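Local atomic coordinates of bifunctional endo-1,4-beta-xylanase A (PDB entry 2VG9), a protein that hydrolyses internal beta-1,4-xylosidic bonds in the backbone of xylan, as a family 11 glycoside hydrolase built on a beta jelly roll. Residues A[41-47]-A[202-208]; A[61-67]-A[188-194]; A[158-162]-A[181-187]. One frame throughout, in Å; residues are numbered along the deposited sequence.

Contact 1 of 3, residues A[41-47]-A[202-208]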
loop_
_atom_site.group_PDB
_atom_site.type_symbol
_atom_site.label_atom_id
_atom_site.label_comp_id
_atom_site.label_asym_id
_atom_site.label_seq_id
_atom_site.Cartn_x
_atom_site.Cartn_y
_atom_site.Cartn_z
ATOM N N LYS A 41 -10.122 6.034 9.216
ATOM C CA LYS A 41 -9.160 6.772 10.001
ATOM C C LYS A 41 -8.405 5.704 10.797
ATOM O O LYS A 41 -8.976 4.671 11.175
ATOM C CB LYS A 41 -9.923 7.690 10.949
ATOM C CG LYS A 41 -9.075 8.610 11.833
ATOM C CD LYS A 41 -9.981 9.352 12.858
ATOM C CE LYS A 41 -9.217 10.497 13.543
ATOM N NZ LYS A 41 -10.121 11.415 14.361
ATOM N N ALA A 42 -7.114 5.923 11.011
ATOM C CA ALA A 42 -6.293 4.944 11.731
ATOM C C ALA A 42 -5.309 5.688 12.610
ATOM O O ALA A 42 -4.937 6.840 12.323
ATOM C CB ALA A 42 -5.569 4.064 10.786
ATOM N N GLU A 43 -4.879 5.018 13.670
ATOM C CA GLU A 43 -3.965 5.600 14.607
ATOM C C GLU A 43 -3.127 4.460 15.143
ATOM O O GLU A 43 -3.613 3.341 15.302
ATOM C CB GLU A 43 -4.707 6.400 15.713
ATOM C CG GLU A 43 -5.790 5.649 16.533
ATOM C CD GLU A 43 -5.231 4.860 17.729
ATOM O OE1 GLU A 43 -5.861 3.849 18.149
ATOM O OE2 GLU A 43 -4.152 5.245 18.257
ATOM N N TRP A 44 -1.844 4.714 15.354
ATOM C CA TRP A 44 -0.970 3.669 15.822
ATOM C C TRP A 44 -0.004 4.207 16.856
ATOM O O TRP A 44 0.364 5.364 16.818
ATOM C CB TRP A 44 -0.254 2.961 14.657
ATOM C CG TRP A 44 0.714 3.789 13.814
ATOM C CD1 TRP A 44 2.077 3.821 13.934
ATOM C CD2 TRP A 44 0.386 4.663 12.725
ATOM N NE1 TRP A 44 2.614 4.668 12.995
ATOM C CE2 TRP A 44 1.599 5.214 12.252
ATOM C CE3 TRP A 44 -0.823 5.068 12.125
ATOM C CZ2 TRP A 44 1.646 6.141 11.192
ATOM C CZ3 TRP A 44 -0.772 5.989 11.060
ATOM C CH2 TRP A 44 0.453 6.518 10.620
ATOM N N ASN A 45 0.349 3.365 17.816
ATOM C CA ASN A 45 1.482 3.633 18.703
ATOM C C ASN A 45 2.322 2.398 18.602
ATOM O O ASN A 45 1.966 1.377 19.201
ATOM C CB ASN A 45 1.040 3.844 20.171
ATOM C CG ASN A 45 0.374 5.186 20.396
ATOM O OD1 ASN A 45 1.052 6.211 20.567
ATOM N ND2 ASN A 45 -0.965 5.196 20.402
ATOM N N ALA A 46 3.402 2.464 17.815
ATOM C CA ALA A 46 4.344 1.356 17.673
ATOM C C ALA A 46 5.794 1.847 17.761
ATOM O O ALA A 46 6.693 1.261 17.155
ATOM C CB ALA A 46 4.106 0.591 16.372
ATOM N N ALA A 47 6.010 2.937 18.500
ATOM C CA ALA A 47 7.358 3.501 18.691
ATOM C C ALA A 47 8.132 2.689 19.745
ATOM O O ALA A 47 8.491 3.172 20.832
ATOM C CB ALA A 47 7.292 4.996 19.026
ATOM N N GLN A 202 8.379 1.161 13.960
ATOM C CA GLN A 202 9.004 1.829 15.122
ATOM C C GLN A 202 8.558 3.309 15.196
ATOM O O GLN A 202 9.340 4.212 15.484
ATOM C CB GLN A 202 10.548 1.669 15.100
ATOM C CG GLN A 202 11.000 0.203 15.222
ATOM C CD GLN A 202 12.515 -0.013 15.157
ATOM O OE1 GLN A 202 13.316 0.924 14.923
ATOM N NE2 GLN A 202 12.922 -1.257 15.341
ATOM N N SER A 203 7.279 3.539 14.944
ATOM C CA SER A 203 6.703 4.879 14.962
ATOM C C SER A 203 5.302 4.881 15.542
ATOM O O SER A 203 4.704 3.816 15.765
ATOM C CB SER A 203 6.655 5.476 13.532
ATOM O OG SER A 203 5.774 4.726 12.705
ATOM N N SER A 204 4.786 6.088 15.759
ATOM C CA SER A 204 3.391 6.329 16.105
ATOM C C SER A 204 2.855 7.417 15.195
ATOM O O SER A 204 3.614 8.281 14.751
ATOM C CB SER A 204 3.300 6.765 17.573
ATOM O OG SER A 204 3.850 5.730 18.384
ATOM N N GLY A 205 1.560 7.380 14.885
ATOM C CA GLY A 205 0.954 8.473 14.147
ATOM C C GLY A 205 -0.530 8.302 13.901
ATOM O O GLY A 205 -1.188 7.488 14.562
ATOM N N VAL A 206 -1.049 9.068 12.949
ATOM C CA VAL A 206 -2.466 9.050 12.550
ATOM C C VAL A 206 -2.583 9.273 11.040
ATOM O O VAL A 206 -1.769 9.957 10.430
ATOM C CB VAL A 206 -3.342 10.163 13.269
ATOM C CG1 VAL A 206 -3.472 9.907 14.768
ATOM C CG2 VAL A 206 -2.740 11.575 13.054
ATOM N N ALA A 207 -3.618 8.680 10.441
ATOM C CA ALA A 207 -3.943 8.906 9.049
ATOM C C ALA A 207 -5.443 8.960 9.042
ATOM O O ALA A 207 -6.105 7.967 9.390
ATOM C CB ALA A 207 -3.461 7.747 8.162
ATOM N N ASP A 208 -5.993 10.096 8.631
ATOM C CA ASP A 208 -7.418 10.212 8.552
ATOM C C ASP A 208 -7.781 10.358 7.082
ATOM O O ASP A 208 -7.642 11.436 6.522
ATOM C CB ASP A 208 -7.925 11.352 9.449
ATOM C CG ASP A 208 -9.438 11.504 9.408
ATOM O OD1 ASP A 208 -10.168 10.601 8.915
ATOM O OD2 ASP A 208 -9.891 12.557 9.857
HETATM O O HOH W 1 -0.747 7.650 17.543
#

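Contact 2 of 3, residues A[61-67]-A[188-194]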
loop_
_atom_site.group_PDB
_atom_site.type_symbol
_atom_site.label_atom_id
_atom_site.label_comp_id
_atom_site.label_asym_id
_atom_site.label_seq_id
_atom_site.Cartn_x
_atom_site.Cartn_y
_atom_site.Cartn_z
ATOM N N PHE A 61 -9.550 -7.206 -6.801
ATOM C CA PHE A 61 -9.780 -7.481 -8.230
ATOM C C PHE A 61 -9.908 -8.992 -8.546
ATOM O O PHE A 61 -10.145 -9.383 -9.695
ATOM C CB PHE A 61 -8.701 -6.817 -9.082
ATOM C CG PHE A 61 -8.887 -5.320 -9.262
ATOM C CD1 PHE A 61 -9.264 -4.792 -10.505
ATOM C CD2 PHE A 61 -8.655 -4.421 -8.189
ATOM C CE1 PHE A 61 -9.403 -3.382 -10.706
ATOM C CE2 PHE A 61 -8.822 -3.029 -8.358
ATOM C CZ PHE A 61 -9.186 -2.499 -9.628
ATOM N N GLY A 62 -9.721 -9.832 -7.531
ATOM C CA GLY A 62 -9.923 -11.275 -7.683
ATOM C C GLY A 62 -8.792 -12.043 -8.363
ATOM O O GLY A 62 -8.946 -13.245 -8.626
ATOM N N SER A 63 -7.666 -11.368 -8.650
ATOM C CA SER A 63 -6.526 -11.991 -9.344
ATOM C C SER A 63 -6.958 -12.668 -10.669
ATOM O O SER A 63 -6.599 -13.826 -10.957
ATOM C CB SER A 63 -5.833 -13.004 -8.436
ATOM O OG SER A 63 -5.348 -12.416 -7.233
ATOM N N GLN A 64 -7.716 -11.930 -11.472
ATOM C CA GLN A 64 -8.439 -12.512 -12.587
ATOM C C GLN A 64 -7.661 -12.301 -13.864
ATOM O O GLN A 64 -7.669 -13.140 -14.766
ATOM C CB GLN A 64 -9.850 -11.879 -12.705
ATOM C CG GLN A 64 -10.819 -12.405 -11.658
ATOM C CD GLN A 64 -12.190 -11.710 -11.646
ATOM O OE1 GLN A 64 -13.081 -12.101 -10.869
ATOM N NE2 GLN A 64 -12.381 -10.697 -12.514
ATOM N N LYS A 65 -6.995 -11.162 -13.950
ATOM C CA LYS A 65 -6.308 -10.844 -15.162
ATOM C C LYS A 65 -5.111 -9.957 -14.931
ATOM O O LYS A 65 -4.985 -9.304 -13.860
ATOM C CB LYS A 65 -7.263 -10.277 -16.220
ATOM C CG LYS A 65 -7.794 -8.873 -16.021
ATOM C CD LYS A 65 -8.576 -8.472 -17.268
ATOM C CE LYS A 65 -9.327 -7.173 -17.094
ATOM N NZ LYS A 65 -10.123 -6.735 -18.297
ATOM N N LYS A 66 -4.232 -9.978 -15.936
ATOM C CA LYS A 66 -2.965 -9.253 -15.907
ATOM C C LYS A 66 -3.286 -7.806 -15.534
ATOM O O LYS A 66 -4.185 -7.202 -16.106
ATOM C CB LYS A 66 -2.292 -9.336 -17.264
ATOM C CG LYS A 66 -0.832 -8.877 -17.316
ATOM C CD LYS A 66 -0.332 -8.996 -18.754
ATOM C CE LYS A 66 1.151 -9.074 -18.796
ATOM N NZ LYS A 66 1.693 -8.572 -20.089
ATOM N N ALA A 67 -2.536 -7.265 -14.578
ATOM C CA ALA A 67 -2.808 -5.921 -14.057
ATOM C C ALA A 67 -2.862 -4.874 -15.150
ATOM O O ALA A 67 -3.632 -3.899 -15.056
ATOM C CB ALA A 67 -1.793 -5.547 -12.966
ATOM N N ILE A 188 4.557 -8.843 -14.943
ATOM C CA ILE A 188 3.283 -8.358 -14.389
ATOM C C ILE A 188 2.243 -9.471 -14.332
ATOM O O ILE A 188 1.768 -9.921 -15.378
ATOM C CB ILE A 188 2.673 -7.204 -15.257
ATOM C CG1 ILE A 188 3.704 -6.083 -15.541
ATOM C CG2 ILE A 188 1.333 -6.685 -14.636
ATOM C CD1 ILE A 188 4.067 -5.189 -14.312
ATOM N N GLY A 189 1.922 -9.911 -13.115
ATOM C CA GLY A 189 0.932 -10.968 -12.886
ATOM C C GLY A 189 -0.491 -10.439 -12.784
ATOM O O GLY A 189 -0.786 -9.346 -13.253
ATOM N N ASN A 190 -1.373 -11.220 -12.177
ATOM C CA ASN A 190 -2.810 -10.870 -12.148
ATOM C C ASN A 190 -3.094 -9.911 -10.984
ATOM O O ASN A 190 -2.561 -10.083 -9.896
ATOM C CB ASN A 190 -3.666 -12.123 -11.992
ATOM C CG ASN A 190 -3.613 -13.050 -13.213
ATOM O OD1 ASN A 190 -3.502 -12.602 -14.357
ATOM N ND2 ASN A 190 -3.729 -14.357 -12.959
ATOM N N LEU A 191 -3.945 -8.919 -11.205
ATOM C CA LEU A 191 -4.167 -7.913 -10.169
ATOM C C LEU A 191 -4.960 -8.451 -8.958
ATOM O O LEU A 191 -6.119 -8.823 -9.078
ATOM C CB LEU A 191 -4.818 -6.668 -10.771
ATOM C CG LEU A 191 -5.000 -5.469 -9.826
ATOM C CD1 LEU A 191 -3.617 -4.972 -9.209
ATOM C CD2 LEU A 191 -5.699 -4.383 -10.648
ATOM N N TYR A 192 -4.324 -8.480 -7.794
ATOM C CA TYR A 192 -4.952 -8.914 -6.570
ATOM C C TYR A 192 -5.888 -7.851 -5.972
ATOM O O TYR A 192 -7.025 -8.151 -5.654
ATOM C CB TYR A 192 -3.851 -9.312 -5.573
ATOM C CG TYR A 192 -4.320 -9.744 -4.198
ATOM C CD1 TYR A 192 -5.016 -10.945 -4.035
ATOM C CD2 TYR A 192 -4.044 -8.979 -3.057
ATOM C CE1 TYR A 192 -5.448 -11.381 -2.787
ATOM C CE2 TYR A 192 -4.473 -9.413 -1.770
ATOM C CZ TYR A 192 -5.175 -10.625 -1.657
ATOM O OH TYR A 192 -5.637 -11.117 -0.443
ATOM N N GLU A 193 -5.386 -6.627 -5.779
ATOM C CA GLU A 193 -6.143 -5.520 -5.161
ATOM C C GLU A 193 -5.431 -4.201 -5.431
ATOM O O GLU A 193 -4.265 -4.180 -5.855
ATOM C CB GLU A 193 -6.185 -5.681 -3.642
ATOM C CG GLU A 193 -4.794 -5.393 -3.020
ATOM C CD GLU A 193 -4.719 -5.685 -1.535
ATOM O OE1 GLU A 193 -5.722 -5.476 -0.823
ATOM O OE2 GLU A 193 -3.652 -6.135 -1.083
ATOM N N VAL A 194 -6.145 -3.102 -5.175
ATOM C CA VAL A 194 -5.594 -1.758 -5.227
ATOM C C VAL A 194 -6.118 -1.095 -3.967
ATOM O O VAL A 194 -7.342 -0.920 -3.778
ATOM C CB VAL A 194 -6.019 -0.953 -6.495
ATOM C CG1 VAL A 194 -5.486 0.494 -6.442
ATOM C CG2 VAL A 194 -5.522 -1.637 -7.805
HETATM O O HOH W 2 -7.372 -9.378 -11.588
#

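Contact 3 of 3, residues A[158-162]-A[181-187]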
loop_
_atom_site.group_PDB
_atom_site.type_symbol
_atom_site.label_atom_id
_atom_site.label_comp_id
_atom_site.label_asym_id
_atom_site.label_seq_id
_atom_site.Cartn_x
_atom_site.Cartn_y
_atom_site.Cartn_z
ATOM N N GLN A 158 9.303 -6.618 -5.007
ATOM C CA GLN A 158 8.524 -5.420 -4.705
ATOM C C GLN A 158 8.730 -4.409 -5.826
ATOM O O GLN A 158 9.858 -4.211 -6.287
ATOM C CB GLN A 158 8.940 -4.855 -3.350
ATOM C CG GLN A 158 8.595 -5.792 -2.179
ATOM C CD GLN A 158 9.203 -5.344 -0.867
ATOM O OE1 GLN A 158 10.349 -4.907 -0.820
ATOM N NE2 GLN A 158 8.443 -5.463 0.201
ATOM N N TYR A 159 7.652 -3.796 -6.305
ATOM C CA TYR A 159 7.769 -2.687 -7.261
ATOM C C TYR A 159 7.379 -1.411 -6.534
ATOM O O TYR A 159 6.436 -1.401 -5.754
ATOM C CB TYR A 159 6.888 -2.866 -8.514
ATOM C CG TYR A 159 7.181 -4.063 -9.371
ATOM C CD1 TYR A 159 8.334 -4.845 -9.167
ATOM C CD2 TYR A 159 6.337 -4.391 -10.428
ATOM C CE1 TYR A 159 8.608 -5.968 -9.965
ATOM C CE2 TYR A 159 6.598 -5.507 -11.237
ATOM C CZ TYR A 159 7.736 -6.288 -10.998
ATOM O OH TYR A 159 7.972 -7.382 -11.806
ATOM N N PHE A 160 8.104 -0.346 -6.839
ATOM C CA PHE A 160 7.950 0.977 -6.211
ATOM C C PHE A 160 7.875 2.072 -7.218
ATOM O O PHE A 160 8.636 2.065 -8.181
ATOM C CB PHE A 160 9.182 1.314 -5.322
ATOM C CG PHE A 160 9.295 0.436 -4.090
ATOM C CD1 PHE A 160 8.666 0.821 -2.899
ATOM C CD2 PHE A 160 10.027 -0.787 -4.134
ATOM C CE1 PHE A 160 8.741 0.003 -1.739
ATOM C CE2 PHE A 160 10.130 -1.591 -2.990
ATOM C CZ PHE A 160 9.478 -1.204 -1.793
ATOM N N SER A 161 6.962 3.013 -6.952
ATOM C CA SER A 161 6.976 4.376 -7.462
ATOM C C SER A 161 6.991 5.261 -6.223
ATOM O O SER A 161 6.072 5.218 -5.401
ATOM C CB SER A 161 5.674 4.699 -8.187
ATOM O OG SER A 161 5.617 4.132 -9.470
ATOM N N VAL A 162 8.003 6.107 -6.107
ATOM C CA VAL A 162 8.055 6.992 -4.966
ATOM C C VAL A 162 7.862 8.416 -5.460
ATOM O O VAL A 162 8.677 8.915 -6.248
ATOM C CB VAL A 162 9.394 6.824 -4.206
ATOM C CG1 VAL A 162 9.499 7.842 -3.034
ATOM C CG2 VAL A 162 9.528 5.364 -3.740
ATOM N N TRP A 181 6.021 0.396 -15.045
ATOM C CA TRP A 181 6.779 -0.775 -14.586
ATOM C C TRP A 181 6.933 -1.831 -15.692
ATOM O O TRP A 181 8.017 -2.427 -15.885
ATOM C CB TRP A 181 6.144 -1.375 -13.333
ATOM C CG TRP A 181 6.010 -0.413 -12.149
ATOM C CD1 TRP A 181 6.764 0.715 -11.873
ATOM C CD2 TRP A 181 5.046 -0.515 -11.085
ATOM N NE1 TRP A 181 6.303 1.314 -10.706
ATOM C CE2 TRP A 181 5.259 0.569 -10.211
ATOM C CE3 TRP A 181 4.010 -1.418 -10.805
ATOM C CZ2 TRP A 181 4.472 0.774 -9.074
ATOM C CZ3 TRP A 181 3.245 -1.219 -9.675
ATOM C CH2 TRP A 181 3.462 -0.122 -8.838
ATOM N N ALA A 182 5.842 -2.048 -16.429
ATOM C CA ALA A 182 5.829 -2.929 -17.587
ATOM C C ALA A 182 6.877 -2.497 -18.625
ATOM O O ALA A 182 7.592 -3.341 -19.160
ATOM C CB ALA A 182 4.429 -2.973 -18.191
ATOM N N LYS A 183 7.006 -1.188 -18.843
ATOM C CA LYS A 183 7.959 -0.617 -19.798
ATOM C C LYS A 183 9.409 -0.939 -19.454
ATOM O O LYS A 183 10.263 -0.827 -20.324
ATOM C CB LYS A 183 7.845 0.898 -19.850
ATOM C CG LYS A 183 7.078 1.460 -21.002
ATOM C CD LYS A 183 6.881 2.953 -20.774
ATOM C CE LYS A 183 6.414 3.654 -22.025
ATOM N NZ LYS A 183 5.001 3.320 -22.365
ATOM N N GLN A 184 9.676 -1.263 -18.182
ATOM C CA GLN A 184 11.026 -1.597 -17.710
ATOM C C GLN A 184 11.394 -3.021 -18.015
ATOM O O GLN A 184 12.559 -3.433 -17.851
ATOM C CB GLN A 184 11.177 -1.355 -16.198
ATOM C CG GLN A 184 10.754 0.054 -15.699
ATOM C CD GLN A 184 11.312 1.194 -16.570
ATOM O OE1 GLN A 184 10.549 2.001 -17.163
ATOM N NE2 GLN A 184 12.630 1.266 -16.653
ATOM N N GLY A 185 10.402 -3.781 -18.452
ATOM C CA GLY A 185 10.590 -5.182 -18.694
ATOM C C GLY A 185 10.231 -6.029 -17.506
ATOM O O GLY A 185 10.484 -7.215 -17.530
ATOM N N TRP A 186 9.662 -5.436 -16.453
ATOM C CA TRP A 186 9.333 -6.211 -15.270
ATOM C C TRP A 186 8.089 -7.048 -15.498
ATOM O O TRP A 186 7.137 -6.587 -16.125
ATOM C CB TRP A 186 9.141 -5.321 -14.035
ATOM C CG TRP A 186 10.276 -4.338 -13.804
ATOM C CD1 TRP A 186 11.546 -4.417 -14.288
ATOM C CD2 TRP A 186 10.231 -3.177 -12.976
ATOM N NE1 TRP A 186 12.290 -3.356 -13.833
ATOM C CE2 TRP A 186 11.496 -2.568 -13.038
ATOM C CE3 TRP A 186 9.229 -2.582 -12.202
ATOM C CZ2 TRP A 186 11.797 -1.390 -12.348
ATOM C CZ3 TRP A 186 9.523 -1.404 -11.519
ATOM C CH2 TRP A 186 10.786 -0.808 -11.614
ATOM N N GLY A 187 8.107 -8.277 -14.993
ATOM C CA GLY A 187 6.965 -9.191 -15.137
ATOM C C GLY A 187 5.745 -8.749 -14.321
ATOM O O GLY A 187 5.899 -8.343 -13.158
#

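Contact 1 of 3, residues A[41-47]-A[202-208]
K41 and D208 face each other as a non-hydrogen-bonded antiparallel pair, and the aspartate lies against the aliphatic part of the lysine, with D208 OD1 3.6 Å from K41 CB. The extended lysine chain runs on, so that K41 NZ ends 4.7 Å from D208 OD2, near enough, perhaps, for a weak attraction, but not a salt bridge; an acetate ion, probably from the crystallisation liquor, lies beside the aspartate. A42, on the other face, trades two backbone hydrogen bonds with A207, one of them from A42 N to A207 O at 2.8 Å. E43 returns to the face of K41. Its CB meets V206 CG1 at 3.8 Å, while a bend further along the chain carries the carboxylate away to a hydrogen bond with S31. Strands 40-45 and 203-216 are thus neighbours in an antiparallel sheet of the family 11 jelly roll, and their alternating faces give the next residue, W44, to the buried side. There its CG sits between the backbone N and the carbonyl carbon (chi1 64°), which lays the indole along the partner strand. G205 CA stands 3.8 Å from the centroid of the six-membered ring, 13° off the normal, a CH-pi contact made possible by the lack of a side chain at G205. W44 NE1 donates in the ring plane to S203 OG at 3.2 Å, nearly straight at 165°; that buried hydroxyl is also hydrogen-bonded to N90 O, and F53 stacks with the indole. A water donates to both W44 O and G205 O. N45 pairs with S204, its side-chain ND2 hydrogen-bonded to E29. A46 N donates to S203 O at 2.8 Å and more weakly to S204 OG at 3.3 Å, while the A47 methyl rests near the same hydroxyl.

Contact 2 of 3, residues A[61-67]-A[188-194]
L191 O is approached from the 61-67 loop by S63 N, a weak, bent hydrogen bond of 3.0 Å, and by a water 2.9 Å from that same L191 O. This water accepts from Q64 N and, as other acceptors also surround it, may give its protons only part of the time to L191 O and K65 O. The bonding resumes more regularly beyond: L191 N donates to K65 O at 2.9 Å, and A67 N to G189 O at 3.0 Å. At the other end F61 N binds Y192 O at 2.9 Å, from well above the carbonyl plane.

Between these bonds L191 points inward, its CG anti to the backbone N (chi1 -175°), and sets CD2 over the centre of the F61 ring, 3.6 Å from its centroid. V194 CG2 reaches F61 CE2 at 3.6 Å, and A67 CB touches I188 CG2 at 3.7 Å. The loop that leaves strand 52-60 is thereby fastened to the start of strand 190-200, with F178 of helix 174-182 packing on both L191 and A67. The irregular loop is thus held mainly through main-chain bonds, while its buried F61 and A67 pack against the strand.

Contact 3 of 3, residues A[158-162]-A[181-187]
Y159 lies between two tryptophans that meet it in different ways, one at its edge and one over its face. Its CG is anti to the carbonyl carbon (chi1 -62°), which sends the ring out from strand 153-163 toward the end of helix 174-182. On the way, Y159 CB passes over the centre of the W181 six-membered ring, 3.9 Å from the centroid, in a CH-pi contact. The phenol ring beyond turns its edge to the indole, with planes at 72° and Y159 CD2 3.8 Å from W181 CE3, an offset edge-to-face pair. W186 supplies the second: its own edge is directed at the face of Y159, with planes at 50° and W186 CE3 3.7 Å above the middle of the phenol ring. Tyrosine and tryptophan run antiparallel alongside one another, bringing W186 CB to 3.5 Å from Y159 CZ.

The hydroxyl completes the arrangement. Y159 OH donates to G187 O at 2.7 Å, in the carbonyl plane and on a lone pair, and so ties the strand to the chain that leaves the helix. That exit is shaped by a Schellman motif at G185, after which W186 turns back with W181 O over one face of its indole. F160, pointing away from the helix, meets F140 and Y113 instead. The arrangement belongs to the single helix of the family 11 fold, packed against its curved sheet. A leucine in place of Y159 would probably leave G187 O without its donor and open a gap beneath the edge of W186. The cluster therefore joins strand to helix end largely by aromatic packing, with the hydrogen bond from Y159 OH giving the phenol's polar end a definite partner in the buried cluster.

In the fold
Contacts 2 and 3 are neighbours, with centres about 15 Å apart, and they meet directly: I188 CD1 packs 4.0 Å from Y159 CE2, and I188 CG1 4.2 Å from A182 CB. The chain leaving helix 174-182 thus runs from the aromatic cluster of contact 3 straight into the strand held by contact 2, and both contacts reach the same mixed sheet. Contact 1 lies on the other side of the chain's centre, its own centre about 29 Å from that of either other contact and nearest atoms about 15 Å away. Strands 190-200 and 203-216, consecutive in sequence, link it to contact 2. A cadmium ion lies about 8 Å from the S203 side chain, too far for coordination.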